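Local coordinates for protein 2,5-dihydroxypyridine 5,6-dioxygenase (Pseudomonas putida KT2440, PDB 7CUP) that catalyses the iron-dependent dioxygenolytic ring cleavage of 2,5-dihydroxypyridine to N-formylmaleamate in aerobic nicotinate degradation, at residues R140-A145 with P344-A349. Residues are numbered along the deposited sequence; the frame is centred on the assembly and turned at random.
Sequences RRVLAA and PEESRA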
ATOM      1  N   ARG A 140     -11.888  38.271  13.285  1.00 29.55           N
ATOM      2  CA  ARG A 140     -12.438  39.565  13.766  1.00 36.57           C
ATOM      3  C   ARG A 140     -12.666  39.471  15.284  1.00 36.32           C
ATOM      4  O   ARG A 140     -12.148  40.347  16.027  1.00 34.09           O
ATOM      5  CB  ARG A 140     -13.704  39.943  12.984  1.00 40.03           C
ATOM      6  CG  ARG A 140     -14.258  41.317  13.348  1.00 43.15           C
ATOM      7  CD  ARG A 140     -15.633  41.620  12.791  1.00 46.81           C
ATOM      8  NE  ARG A 140     -16.664  40.636  13.132  1.00 52.86           N
ATOM      9  CZ  ARG A 140     -17.238  40.495  14.328  1.00 52.94           C
ATOM     10  NH1 ARG A 140     -16.888  41.252  15.354  1.00 57.03           N
ATOM     11  NH2 ARG A 140     -18.148  39.562  14.509  1.00 56.95           N
ATOM     12  N   ARG A 141     -13.384  38.442  15.741  1.00 36.59           N
ATOM     13  CA  ARG A 141     -13.784  38.299  17.165  1.00 34.76           C
ATOM     14  C   ARG A 141     -12.525  38.156  18.028  1.00 34.71           C
ATOM     15  O   ARG A 141     -12.448  38.779  19.106  1.00 34.31           O
ATOM     16  CB  ARG A 141     -14.767  37.137  17.336  1.00 34.09           C
ATOM     17  CG  ARG A 141     -16.110  37.373  16.657  1.00 35.24           C
ATOM     18  CD  ARG A 141     -17.194  36.338  16.958  1.00 33.67           C
ATOM     19  NE  ARG A 141     -16.743  35.003  16.569  1.00 36.92           N
ATOM     20  CZ  ARG A 141     -16.179  34.124  17.401  1.00 37.79           C
ATOM     21  NH1 ARG A 141     -16.035  34.405  18.682  1.00 34.63           N
ATOM     22  NH2 ARG A 141     -15.746  32.957  16.955  1.00 38.76           N
ATOM     23  N   VAL A 142     -11.545  37.387  17.569  1.00 30.70           N
ATOM     24  CA  VAL A 142     -10.302  37.102  18.350  1.00 31.27           C
ATOM     25  C   VAL A 142      -9.440  38.372  18.473  1.00 31.84           C
ATOM     26  O   VAL A 142      -8.811  38.565  19.552  1.00 29.87           O
ATOM     27  CB  VAL A 142      -9.515  35.938  17.721  1.00 32.89           C
ATOM     28  CG1 VAL A 142      -8.110  35.809  18.298  1.00 33.49           C
ATOM     29  CG2 VAL A 142     -10.298  34.637  17.839  1.00 30.86           C
ATOM     30  N   LEU A 143      -9.326  39.148  17.390  1.00 34.24           N
ATOM     31  CA  LEU A 143      -8.560  40.423  17.386  1.00 37.37           C
ATOM     32  C   LEU A 143      -9.252  41.451  18.301  1.00 39.18           C
ATOM     33  O   LEU A 143      -8.519  42.192  18.984  1.00 41.84           O
ATOM     34  CB  LEU A 143      -8.484  40.966  15.964  1.00 36.91           C
ATOM     35  CG  LEU A 143      -7.624  40.190  14.979  1.00 42.56           C
ATOM     36  CD1 LEU A 143      -7.299  41.093  13.802  1.00 41.13           C
ATOM     37  CD2 LEU A 143      -6.358  39.644  15.628  1.00 42.08           C
ATOM     38  N   ALA A 144     -10.593  41.504  18.304  1.00 35.50           N
ATOM     39  CA  ALA A 144     -11.383  42.345  19.240  1.00 37.51           C
ATOM     40  C   ALA A 144     -11.033  41.970  20.692  1.00 39.56           C
ATOM     41  O   ALA A 144     -10.800  42.878  21.535  1.00 38.61           O
ATOM     42  CB  ALA A 144     -12.854  42.210  18.959  1.00 35.33           C
ATOM     43  N   ALA A 145     -10.929  40.681  21.004  1.00 36.21           N
ATOM     44  CA  ALA A 145     -10.525  40.224  22.357  1.00 36.99           C
ATOM     45  C   ALA A 145      -9.088  40.658  22.612  1.00 37.24           C
ATOM     46  O   ALA A 145      -8.778  41.064  23.752  1.00 40.83           O
ATOM     47  CB  ALA A 145     -10.664  38.729  22.509  1.00 35.78           C
ATOM     48  N   PRO A 344     -15.031  41.596  24.825  1.00 39.85           N
ATOM     49  CA  PRO A 344     -15.778  42.633  24.128  1.00 41.98           C
ATOM     50  C   PRO A 344     -17.063  42.120  23.490  1.00 43.13           C
ATOM     51  O   PRO A 344     -17.170  40.936  23.178  1.00 43.05           O
ATOM     52  CB  PRO A 344     -14.892  43.095  22.954  1.00 46.26           C
ATOM     53  CG  PRO A 344     -13.534  42.500  23.214  1.00 46.50           C
ATOM     54  CD  PRO A 344     -13.738  41.346  24.178  1.00 45.92           C
ATOM     55  N   GLU A 345     -17.976  43.052  23.250  1.00 40.33           N
ATOM     56  CA  GLU A 345     -19.247  42.787  22.543  1.00 44.87           C
ATOM     57  C   GLU A 345     -18.962  42.227  21.143  1.00 45.54           C
ATOM     58  O   GLU A 345     -19.657  41.262  20.752  1.00 46.72           O
ATOM     59  CB  GLU A 345     -20.076  44.065  22.448  1.00 47.12           C
ATOM     60  CG  GLU A 345     -21.472  43.807  21.922  1.00 54.52           C
ATOM     61  CD  GLU A 345     -22.210  42.771  22.748  1.00 58.39           C
ATOM     62  OE1 GLU A 345     -22.953  41.959  22.158  1.00 61.38           O
ATOM     63  OE2 GLU A 345     -22.020  42.772  23.984  1.00 63.30           O
ATOM     64  N   GLU A 346     -17.988  42.814  20.435  1.00 45.77           N
ATOM     65  CA  GLU A 346     -17.619  42.493  19.025  1.00 51.49           C
ATOM     66  C   GLU A 346     -16.908  41.127  18.955  1.00 50.78           C
ATOM     67  O   GLU A 346     -16.697  40.652  17.836  1.00 52.45           O
ATOM     68  CB  GLU A 346     -16.700  43.560  18.403  1.00 56.13           C
ATOM     69  CG  GLU A 346     -17.132  45.010  18.621  1.00 61.84           C
ATOM     70  CD  GLU A 346     -16.493  45.679  19.835  1.00 64.56           C
ATOM     71  OE1 GLU A 346     -17.238  46.225  20.680  1.00 70.66           O
ATOM     72  OE2 GLU A 346     -15.249  45.624  19.951  1.00 68.24           O
ATOM     73  N   SER A 347     -16.531  40.541  20.101  1.00 46.63           N
ATOM     74  CA  SER A 347     -15.830  39.242  20.204  1.00 45.22           C
ATOM     75  C   SER A 347     -16.831  38.093  20.390  1.00 48.23           C
ATOM     76  O   SER A 347     -16.410  36.927  20.278  1.00 50.61           O
ATOM     77  CB  SER A 347     -14.843  39.263  21.315  1.00 41.39           C
ATOM     78  OG  SER A 347     -15.462  38.832  22.518  1.00 41.22           O
ATOM     79  N   ARG A 348     -18.105  38.388  20.646  1.00 48.38           N
ATOM     80  CA  ARG A 348     -19.103  37.351  21.026  1.00 49.84           C
ATOM     81  C   ARG A 348     -19.649  36.681  19.760  1.00 49.03           C
ATOM     82  O   ARG A 348     -19.640  37.323  18.680  1.00 48.34           O
ATOM     83  CB  ARG A 348     -20.187  37.963  21.916  1.00 51.47           C
ATOM     84  CG  ARG A 348     -19.626  38.944  22.939  1.00 55.14           C
ATOM     85  CD  ARG A 348     -20.553  39.221  24.099  1.00 58.06           C
ATOM     86  NE  ARG A 348     -21.929  39.074  23.678  1.00 58.37           N
ATOM     87  CZ  ARG A 348     -22.926  38.677  24.451  1.00 58.03           C
ATOM     88  NH1 ARG A 348     -22.731  38.396  25.730  1.00 56.45           N
ATOM     89  NH2 ARG A 348     -24.133  38.578  23.925  1.00 60.04           N
ATOM     90  N   ALA A 349     -20.108  35.432  19.900  1.00 50.87           N
ATOM     91  CA  ALA A 349     -20.344  34.470  18.797  1.00 52.56           C
ATOM     92  C   ALA A 349     -21.420  34.995  17.842  1.00 57.28           C
ATOM     93  O   ALA A 349     -22.533  35.201  18.319  1.00 60.81           O
ATOM     94  CB  ALA A 349     -20.732  33.138  19.383  1.00 56.51           C
TER
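Arg141 lies lengthwise along the turn Glu346-Ser347-Arg348, its chain running past three consecutive carbonyls and returning to the middle one at its tip. CB of Arg141 sits 3.4 Å from Ser347 O. The backbones are close here, with Arg141 CA and Ser347 CA 3.8 Å apart. CG, anti to the carbonyl carbon (chi1 -66°), is carried along the turn to pack on Glu346 O, and CD reaches Arg348 O at 3.1 Å. Beyond the bend at chi3, NE and CZ stand further off from Ser347 O, and NH1 makes the bond to it, fairly straight (3.0 Å, 158° at the hydrogen), with the oxygen almost in the guanidinium plane; Ala349 CA covers one face of that group. NH2 turns elsewhere, to a salt bridge with Asp138 and to the carbonyl of Leu270, so at least three acceptors hold the guanidinium of this buried residue.

Arg140 takes the preceding carbonyl: its NH1 donates to Glu346 O at 2.6 Å, on a lone pair but with a more bent angle of 132°, while NH2 pairs with Asp137. The remaining packing is mostly carbon against carbon and against helix carbonyls: Ala144 CB meets Glu346 CB (4.1 Å), and Pro344 touches the Ala144–Ala145 backbone through CG, on Ala144 O (3.2 Å), and CD, on Ala145 CA. The turn braces itself, since Pro344 O accepts from both Ser347 N and Ser347 OG.

Away from the iron site, the contact docks the modelled C-terminal end of the chain on helix 136-151: a short 3-10 turn, entered through a cis-proline, whose successive carbonyls are held by two consecutive helix arginines.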